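Reticulocyte binding protein (Streptococcus agalactiae COH1, PDB 3FAW) is a cell-wall-anchored pullulanase that probably hydrolyses alpha-1,6-glucosidic links in pullulan and related branched alpha-glucans. Local coordinates at residues 160-165 with 187-192; 137-140 with 145-148; 200-205 with 224-229. One frame throughout, in Å; residues are numbered along the deposited sequence.

Contact 1: residues 160-165 with 187-192. With CA (calcium ion), chain B.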
loop_
_atom_site.group_PDB
_atom_site.type_symbol
_atom_site.label_atom_id
_atom_site.label_comp_id
_atom_site.label_asym_id
_atom_site.label_seq_id
_atom_site.Cartn_x
_atom_site.Cartn_y
_atom_site.Cartn_z
ATOM N N MET A 160 15.688 -28.514 -8.805
ATOM C CA MET A 160 15.348 -28.127 -7.440
ATOM C C MET A 160 16.456 -28.572 -6.485
ATOM O O MET A 160 16.923 -29.707 -6.550
ATOM C CB MET A 160 14.017 -28.742 -7.005
ATOM C CG MET A 160 13.491 -28.187 -5.683
ATOM S SD MET A 160 12.124 -29.129 -4.977
ATOM C CE MET A 160 10.734 -28.550 -5.958
ATOM N N ILE A 161 16.871 -27.662 -5.609
ATOM C CA ILE A 161 17.819 -27.969 -4.549
ATOM C C ILE A 161 17.062 -27.916 -3.231
ATOM O O ILE A 161 16.409 -26.916 -2.935
ATOM C CB ILE A 161 18.975 -26.948 -4.492
ATOM C CG1 ILE A 161 19.639 -26.798 -5.863
ATOM C CG2 ILE A 161 20.003 -27.374 -3.445
ATOM C CD1 ILE A 161 20.732 -25.753 -5.885
ATOM N N ILE A 162 17.159 -28.987 -2.445
ATOM C CA ILE A 162 16.387 -29.115 -1.210
ATOM C C ILE A 162 17.302 -29.011 0.010
ATOM O O ILE A 162 18.367 -29.632 0.051
ATOM C CB ILE A 162 15.580 -30.435 -1.190
ATOM C CG1 ILE A 162 14.665 -30.505 -2.418
ATOM C CG2 ILE A 162 14.757 -30.542 0.082
ATOM C CD1 ILE A 162 13.741 -31.707 -2.454
ATOM N N TYR A 163 16.876 -28.216 0.995
ATOM C CA TYR A 163 17.683 -27.910 2.176
ATOM C C TYR A 163 17.002 -28.391 3.456
ATOM O O TYR A 163 15.784 -28.292 3.591
ATOM C CB TYR A 163 17.943 -26.406 2.279
ATOM C CG TYR A 163 18.593 -25.803 1.046
ATOM C CD1 TYR A 163 19.979 -25.667 0.957
ATOM C CD2 TYR A 163 17.823 -25.372 -0.027
ATOM C CE1 TYR A 163 20.573 -25.116 -0.167
ATOM C CE2 TYR A 163 18.408 -24.819 -1.158
ATOM C CZ TYR A 163 19.783 -24.693 -1.222
ATOM O OH TYR A 163 20.367 -24.152 -2.344
ATOM N N ASP A 164 17.813 -28.891 4.390
ATOM C CA ASP A 164 17.335 -29.416 5.670
ATOM C C ASP A 164 16.462 -28.406 6.425
ATOM O O ASP A 164 16.862 -27.267 6.653
ATOM C CB ASP A 164 18.533 -29.831 6.545
ATOM C CG ASP A 164 18.118 -30.489 7.857
ATOM O OD1 ASP A 164 16.903 -30.585 8.152
ATOM O OD2 ASP A 164 19.021 -30.919 8.604
ATOM N N LYS A 165 15.273 -28.852 6.818
ATOM C CA LYS A 165 14.343 -28.048 7.611
ATOM C C LYS A 165 14.961 -27.507 8.910
ATOM O O LYS A 165 14.676 -26.376 9.306
ATOM C CB LYS A 165 13.087 -28.870 7.938
ATOM C CG LYS A 165 13.332 -30.133 8.755
ATOM C CD LYS A 165 12.044 -30.920 8.976
ATOM C CE LYS A 165 12.300 -32.166 9.816
ATOM N NZ LYS A 165 11.062 -32.976 10.040
ATOM N N THR A 187 7.797 -31.445 -11.403
ATOM C CA THR A 187 8.194 -32.737 -10.845
ATOM C C THR A 187 7.297 -33.131 -9.671
ATOM O O THR A 187 6.459 -32.346 -9.223
ATOM C CB THR A 187 9.668 -32.751 -10.386
ATOM O OG1 THR A 187 10.056 -34.095 -10.081
ATOM C CG2 THR A 187 9.880 -31.866 -9.154
ATOM N N ILE A 188 7.476 -34.362 -9.203
ATOM C CA ILE A 188 6.837 -34.848 -7.984
ATOM C C ILE A 188 7.903 -35.392 -7.038
ATOM O O ILE A 188 8.609 -36.349 -7.372
ATOM C CB ILE A 188 5.812 -35.958 -8.278
ATOM C CG1 ILE A 188 4.655 -35.410 -9.119
ATOM C CG2 ILE A 188 5.275 -36.547 -6.973
ATOM C CD1 ILE A 188 3.637 -36.462 -9.502
ATOM N N LEU A 189 8.019 -34.776 -5.863
ATOM C CA LEU A 189 8.957 -35.237 -4.840
ATOM C C LEU A 189 8.319 -36.395 -4.074
ATOM O O LEU A 189 7.124 -36.374 -3.791
ATOM C CB LEU A 189 9.340 -34.093 -3.889
ATOM C CG LEU A 189 9.766 -32.768 -4.541
ATOM C CD1 LEU A 189 10.201 -31.753 -3.490
ATOM C CD2 LEU A 189 10.881 -32.986 -5.559
ATOM N N ASP A 190 9.114 -37.418 -3.767
ATOM C CA ASP A 190 8.604 -38.617 -3.096
ATOM C C ASP A 190 9.745 -39.380 -2.405
ATOM O O ASP A 190 10.767 -38.783 -2.078
ATOM C CB ASP A 190 7.817 -39.488 -4.093
ATOM C CG ASP A 190 8.657 -39.957 -5.273
ATOM O OD1 ASP A 190 9.904 -39.880 -5.225
ATOM O OD2 ASP A 190 8.055 -40.418 -6.260
ATOM N N THR A 191 9.584 -40.687 -2.199
ATOM C CA THR A 191 10.569 -41.482 -1.452
ATOM C C THR A 191 11.960 -41.529 -2.089
ATOM O O THR A 191 12.948 -41.780 -1.396
ATOM C CB THR A 191 10.085 -42.933 -1.241
ATOM O OG1 THR A 191 9.805 -43.541 -2.509
ATOM C CG2 THR A 191 8.837 -42.961 -0.362
ATOM N N LYS A 192 12.034 -41.280 -3.395
ATOM C CA LYS A 192 13.292 -41.378 -4.148
ATOM C C LYS A 192 14.399 -40.431 -3.671
ATOM O O LYS A 192 15.578 -40.692 -3.910
ATOM C CB LYS A 192 13.032 -41.153 -5.642
ATOM C CG LYS A 192 12.132 -42.212 -6.278
ATOM C CD LYS A 192 12.172 -42.157 -7.802
ATOM C CE LYS A 192 11.457 -40.933 -8.353
ATOM N NZ LYS A 192 11.735 -40.748 -9.805
HETATM CA CA CA B . 13.231 -24.761 10.261
HETATM O O HOH W 1 14.439 -25.075 12.365
HETATM O O HOH W 2 15.299 -23.617 9.885
HETATM O O HOH W 3 11.768 -26.257 11.573
HETATM O O HOH W 4 11.537 -25.938 8.819
#

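Contact 2: residues 137-140 with 145-148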
loop_
_atom_site.group_PDB
_atom_site.type_symbol
_atom_site.label_atom_id
_atom_site.label_comp_id
_atom_site.label_asym_id
_atom_site.label_seq_id
_atom_site.Cartn_x
_atom_site.Cartn_y
_atom_site.Cartn_z
ATOM N N ALA A 137 4.446 -25.108 -5.122
ATOM C CA ALA A 137 4.707 -26.441 -4.579
ATOM C C ALA A 137 3.612 -26.828 -3.590
ATOM O O ALA A 137 3.387 -26.124 -2.600
ATOM C CB ALA A 137 6.066 -26.469 -3.889
ATOM N N VAL A 138 2.946 -27.951 -3.865
ATOM C CA VAL A 138 1.806 -28.416 -3.069
ATOM C C VAL A 138 2.112 -29.732 -2.340
ATOM O O VAL A 138 2.367 -30.750 -2.980
ATOM C CB VAL A 138 0.558 -28.615 -3.967
ATOM C CG1 VAL A 138 -0.648 -29.004 -3.131
ATOM C CG2 VAL A 138 0.265 -27.349 -4.769
ATOM N N LEU A 139 2.076 -29.704 -1.007
ATOM C CA LEU A 139 2.220 -30.915 -0.184
ATOM C C LEU A 139 0.932 -31.723 -0.218
ATOM O O LEU A 139 -0.156 -31.149 -0.254
ATOM C CB LEU A 139 2.486 -30.565 1.288
ATOM C CG LEU A 139 3.856 -30.126 1.806
ATOM C CD1 LEU A 139 3.686 -29.510 3.196
ATOM C CD2 LEU A 139 4.841 -31.289 1.856
ATOM N N ASN A 140 1.047 -33.048 -0.179
ATOM C CA ASN A 140 -0.127 -33.893 0.062
ATOM C C ASN A 140 -0.446 -33.934 1.565
ATOM O O ASN A 140 0.274 -33.332 2.374
ATOM C CB ASN A 140 0.054 -35.297 -0.535
ATOM C CG ASN A 140 1.164 -36.090 0.130
ATOM O OD1 ASN A 140 1.943 -35.562 0.926
ATOM N ND2 ASN A 140 1.245 -37.371 -0.205
ATOM N N LYS A 145 4.565 -36.471 -0.287
ATOM C CA LYS A 145 4.763 -36.083 -1.690
ATOM C C LYS A 145 4.511 -34.597 -1.933
ATOM O O LYS A 145 3.529 -34.040 -1.441
ATOM C CB LYS A 145 3.827 -36.880 -2.608
ATOM C CG LYS A 145 4.108 -38.371 -2.685
ATOM C CD LYS A 145 3.149 -39.057 -3.651
ATOM C CE LYS A 145 3.663 -40.427 -4.069
ATOM N NZ LYS A 145 3.912 -41.315 -2.904
ATOM N N VAL A 146 5.387 -33.970 -2.717
ATOM C CA VAL A 146 5.184 -32.593 -3.168
ATOM C C VAL A 146 5.050 -32.551 -4.693
ATOM O O VAL A 146 5.901 -33.085 -5.396
ATOM C CB VAL A 146 6.354 -31.674 -2.734
ATOM C CG1 VAL A 146 6.169 -30.264 -3.284
ATOM C CG2 VAL A 146 6.467 -31.637 -1.225
ATOM N N GLU A 147 3.972 -31.930 -5.185
ATOM C CA GLU A 147 3.821 -31.598 -6.610
ATOM C C GLU A 147 4.263 -30.154 -6.851
ATOM O O GLU A 147 3.644 -29.223 -6.338
ATOM C CB GLU A 147 2.367 -31.745 -7.060
ATOM C CG GLU A 147 1.798 -33.144 -6.936
ATOM C CD GLU A 147 0.330 -33.229 -7.355
ATOM O OE1 GLU A 147 -0.215 -32.227 -7.869
ATOM O OE2 GLU A 147 -0.275 -34.306 -7.171
ATOM N N ALA A 148 5.319 -29.979 -7.643
ATOM C CA ALA A 148 5.937 -28.668 -7.860
ATOM C C ALA A 148 5.825 -28.217 -9.319
ATOM O O ALA A 148 5.899 -29.029 -10.237
ATOM C CB ALA A 148 7.397 -28.707 -7.438
#

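Contact 3: residues 200-205 with 224-229. With CA (calcium ion), chain B.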
loop_
_atom_site.group_PDB
_atom_site.type_symbol
_atom_site.label_atom_id
_atom_site.label_comp_id
_atom_site.label_asym_id
_atom_site.label_seq_id
_atom_site.Cartn_x
_atom_site.Cartn_y
_atom_site.Cartn_z
ATOM N N GLY A 200 8.222 -28.450 6.145
ATOM C CA GLY A 200 9.271 -27.637 6.771
ATOM C C GLY A 200 10.597 -27.566 6.018
ATOM O O GLY A 200 11.429 -26.714 6.320
ATOM N N TYR A 201 10.812 -28.455 5.051
ATOM C CA TYR A 201 12.036 -28.413 4.235
ATOM C C TYR A 201 12.016 -27.206 3.298
ATOM O O TYR A 201 10.946 -26.686 2.957
ATOM C CB TYR A 201 12.224 -29.709 3.434
ATOM C CG TYR A 201 12.823 -30.855 4.230
ATOM C CD1 TYR A 201 12.029 -31.652 5.055
ATOM C CD2 TYR A 201 14.186 -31.144 4.156
ATOM C CE1 TYR A 201 12.579 -32.708 5.786
ATOM C CE2 TYR A 201 14.742 -32.193 4.880
ATOM C CZ TYR A 201 13.934 -32.971 5.692
ATOM O OH TYR A 201 14.484 -34.016 6.405
ATOM N N TYR A 202 13.203 -26.769 2.886
ATOM C CA TYR A 202 13.340 -25.568 2.065
ATOM C C TYR A 202 13.887 -25.905 0.678
ATOM O O TYR A 202 14.531 -26.934 0.497
ATOM C CB TYR A 202 14.250 -24.556 2.758
ATOM C CG TYR A 202 13.860 -24.250 4.185
ATOM C CD1 TYR A 202 14.654 -24.669 5.254
ATOM C CD2 TYR A 202 12.696 -23.549 4.470
ATOM C CE1 TYR A 202 14.298 -24.378 6.570
ATOM C CE2 TYR A 202 12.328 -23.266 5.783
ATOM C CZ TYR A 202 13.130 -23.679 6.825
ATOM O OH TYR A 202 12.769 -23.383 8.120
ATOM N N TYR A 203 13.616 -25.039 -0.299
ATOM C CA TYR A 203 14.041 -25.285 -1.675
ATOM C C TYR A 203 14.362 -24.018 -2.473
ATOM O O TYR A 203 13.775 -22.953 -2.258
ATOM C CB TYR A 203 12.996 -26.134 -2.425
ATOM C CG TYR A 203 11.663 -25.455 -2.663
ATOM C CD1 TYR A 203 11.351 -24.897 -3.905
ATOM C CD2 TYR A 203 10.711 -25.370 -1.650
ATOM C CE1 TYR A 203 10.130 -24.274 -4.128
ATOM C CE2 TYR A 203 9.487 -24.748 -1.865
ATOM C CZ TYR A 203 9.202 -24.203 -3.104
ATOM O OH TYR A 203 7.989 -23.587 -3.310
ATOM N N LEU A 204 15.326 -24.157 -3.383
ATOM C CA LEU A 204 15.593 -23.168 -4.421
ATOM C C LEU A 204 15.542 -23.881 -5.770
ATOM O O LEU A 204 15.605 -25.110 -5.826
ATOM C CB LEU A 204 16.963 -22.516 -4.223
ATOM C CG LEU A 204 17.133 -21.561 -3.035
ATOM C CD1 LEU A 204 18.593 -21.150 -2.886
ATOM C CD2 LEU A 204 16.246 -20.329 -3.170
ATOM N N TYR A 205 15.413 -23.109 -6.848
ATOM C CA TYR A 205 15.507 -23.649 -8.207
ATOM C C TYR A 205 16.766 -23.125 -8.885
ATOM O O TYR A 205 17.008 -21.919 -8.889
ATOM C CB TYR A 205 14.290 -23.248 -9.043
ATOM C CG TYR A 205 13.018 -23.978 -8.689
ATOM C CD1 TYR A 205 12.908 -25.353 -8.880
ATOM C CD2 TYR A 205 11.916 -23.293 -8.176
ATOM C CE1 TYR A 205 11.737 -26.030 -8.561
ATOM C CE2 TYR A 205 10.740 -23.962 -7.859
ATOM C CZ TYR A 205 10.659 -25.329 -8.057
ATOM O OH TYR A 205 9.503 -26.000 -7.735
ATOM N N LEU A 224 8.728 -19.368 3.844
ATOM C CA LEU A 224 10.170 -19.255 3.639
ATOM C C LEU A 224 10.960 -19.672 4.875
ATOM O O LEU A 224 10.423 -19.715 5.985
ATOM C CB LEU A 224 10.554 -17.809 3.306
ATOM C CG LEU A 224 9.839 -17.057 2.177
ATOM C CD1 LEU A 224 10.155 -15.571 2.275
ATOM C CD2 LEU A 224 10.222 -17.604 0.802
ATOM N N ALA A 225 12.243 -19.964 4.667
ATOM C CA ALA A 225 13.196 -20.139 5.761
ATOM C C ALA A 225 13.459 -18.791 6.421
ATOM O O ALA A 225 13.332 -17.751 5.774
ATOM C CB ALA A 225 14.500 -20.731 5.244
ATOM N N GLU A 226 13.814 -18.810 7.706
ATOM C CA GLU A 226 14.197 -17.586 8.415
ATOM C C GLU A 226 15.228 -16.825 7.577
ATOM O O GLU A 226 16.164 -17.423 7.041
ATOM C CB GLU A 226 14.722 -17.878 9.834
ATOM C CG GLU A 226 16.084 -18.598 9.944
ATOM C CD GLU A 226 16.063 -20.056 9.497
ATOM O OE1 GLU A 226 14.970 -20.633 9.312
ATOM O OE2 GLU A 226 17.155 -20.633 9.330
ATOM N N TRP A 227 15.029 -15.516 7.449
ATOM C CA TRP A 227 15.764 -14.704 6.474
ATOM C C TRP A 227 16.588 -13.606 7.148
ATOM O O TRP A 227 16.093 -12.863 8.003
ATOM C CB TRP A 227 14.781 -14.108 5.456
ATOM C CG TRP A 227 15.371 -13.129 4.480
ATOM C CD1 TRP A 227 14.980 -11.836 4.288
ATOM C CD2 TRP A 227 16.449 -13.361 3.560
ATOM N NE1 TRP A 227 15.747 -11.250 3.311
ATOM C CE2 TRP A 227 16.655 -12.161 2.846
ATOM C CE3 TRP A 227 17.264 -14.464 3.273
ATOM C CZ2 TRP A 227 17.639 -12.029 1.863
ATOM C CZ3 TRP A 227 18.242 -14.333 2.296
ATOM C CH2 TRP A 227 18.421 -13.123 1.602
ATOM N N ASP A 228 17.857 -13.537 6.758
ATOM C CA ASP A 228 18.768 -12.483 7.190
ATOM C C ASP A 228 19.549 -12.030 5.962
ATOM O O ASP A 228 20.404 -12.765 5.472
ATOM C CB ASP A 228 19.715 -13.011 8.282
ATOM C CG ASP A 228 20.744 -11.980 8.728
ATOM O OD1 ASP A 228 20.595 -10.783 8.401
ATOM O OD2 ASP A 228 21.710 -12.374 9.412
ATOM N N SER A 229 19.251 -10.826 5.469
ATOM C CA SER A 229 19.844 -10.332 4.212
ATOM C C SER A 229 21.363 -10.148 4.260
ATOM O O SER A 229 22.002 -10.038 3.210
ATOM C CB SER A 229 19.168 -9.037 3.739
ATOM O OG SER A 229 19.230 -8.008 4.709
HETATM CA CA CA B . 13.231 -24.761 10.261
HETATM O O HOH W 4 11.537 -25.938 8.819
HETATM O O HOH W 5 11.277 -21.005 8.322
HETATM O O HOH W 2 15.299 -23.617 9.885
HETATM O O HOH W 1 14.439 -25.075 12.365
HETATM O O HOH W 3 11.768 -26.257 11.573
#

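Contact 1: residues 160-165 with 187-192
M160 and L189 meet end to end across a strand that neither belongs to. M160 starts from a CB directed at the other segment, and its CG is set anti to the backbone N (chi1 -170°). CG is still 5.3 Å from L189 CD1, so the upper part of the chain only carries the sulfur outward. At SD the gap closes: M160 SD lies 3.6 Å from L189 CD1, and L189 CD2 follows at 4.1 Å from the same sulfur. The chain then bends at chi3 (-79°), which turns the methyl CE away from a straight continuation yet leaves M160 CE 4.1 Å from L189 CD1. Thus L189 CD1 receives both the sulfur and, more loosely, the terminal methyl.

The same L189 methyl has a second partner: I162 CD1 comes to it tip to tip at 3.7 Å. M160 and I162, two residues apart on one strand, point to the same face and both lean chiefly on CD1 of L189. All three touching residues are buried, only apolar groups meet, and the segments bury 133 Å² between them. At the far end of 160-165, K165 O binds the calcium ion at 2.4 Å. Beyond L189, the chain leaves its strand through an Asx turn, in which K192 N donates to D190 OD1 with an N-H...O angle of 158°.

The closest CA pair, M160 and T187, is 9.2 Å apart, as expected for strands with another between them. That intervening strand is 170-179, whose T175 bonds to the M160 backbone and touches the side chain of L189. F243 touches both M160 and L189, while M160 also reaches A148 on strand 146-151 and Y203 and Y205 on strand 202-209, placing the contact on the buried face of the carbohydrate-binding module 48 sheet.

Contact 2: residues 137-140 with 145-148
N140 turns its CG between its own backbone N and carbonyl carbon (chi1 65°), a crowded position that folds the amide back over K145; V146, with CG1 anti to its backbone N (chi1 177°), sends that branch to A137 and CG2 to L139. The N140 amide accepts from the backbone: K145 N lies 3.0 Å from N140 OD1, about 50° out of the amide plane and so not on a lone pair. A second bond, from N140 N to K145 O at 3.0 Å, closes a ring between the two residues, and N140 ND2 is held by S144 OG in the turn. On the apolar face, L139 CD2 meets V146 CG2 at 3.5 Å, and A137 CB sits 3.8 Å from V146 CG1. V138 and E147 form the hydrogen-bonded pair of this antiparallel hairpin, with V138 N to E147 O at 2.9 Å and E147 N to V138 O at 3.0 Å; their side chains take the exposed face. Strand 146-151 is flanked by 136-139 and by 184-189, where L189 and T187 bond to V146 and A148, while F243, Y203 and Y205 pack against the A137, V146 and A148 side.

Contact 3: residues 200-205 with 224-229
The Y202 ring is sandwiched between A225 and G200. Over one face stands A225 CB, 3.4 Å from the Y202 ring centroid and only 13° off the normal, a CH-pi contact. The opposite face carries G200 O, 3.5 Å above the Y202 ring plane and also over its centre. Packing on the A225 side is tight, since Y202 CE2 lies 3.2 Å from A225 CA. The E226 carboxylate comes in obliquely, its plane 73° from the ring, with E226 OE1 3.7 Å from Y202 OH.

Y202 OH binds the calcium ion at 2.6 Å, so the metal probably polarises the hydroxyl. Strand 202-209 belongs to the carbohydrate-binding module 48 sheet, and the backbone carbonyl of K165, just past the adjacent strand 157-164, is a second ligand. The third protein ligand, the carbonyl O of K363, comes from the alpha-amylase-type catalytic sequence, so this calcium joins the two regions.

Metal-bound waters extend the site to both segments. Water 4 donates to G200 O at 2.6 Å, on the face of the ring away from A225, while water 2 donates to E226 OE1 at 3.1 Å. Water 5, which is not on the metal, lies 2.8 Å from L224 O and also reaches Y202 OH. Further along, W227 NE1 bonds to F322 O, W227 N bonds to E326 OE1, and the W227 and F322 rings meet.

Each of the three contacts has at least one strand in the same antiparallel sheet, and all three touch directly. Contact 2 and contact 1, with centres about 10 Å apart, are joined by the pairing of strands 146-151 and 184-189 and by packing of M160 CE on A148 CB (3.7 Å). Contact 1 and contact 3, about 13 Å between centres, share a probable hydrogen bond, Y163 N to Y202 O (2.7 Å). Contacts 2 and 3, about 16 Å apart by centres, meet by packing alone, A148 CB against Y205 OH at 3.4 Å. Contacts 1 and 3 also converge on one calcium ion and four waters bound to it, whereas contact 2 stands back: the side chain of L139 is about 13 Å from the metal.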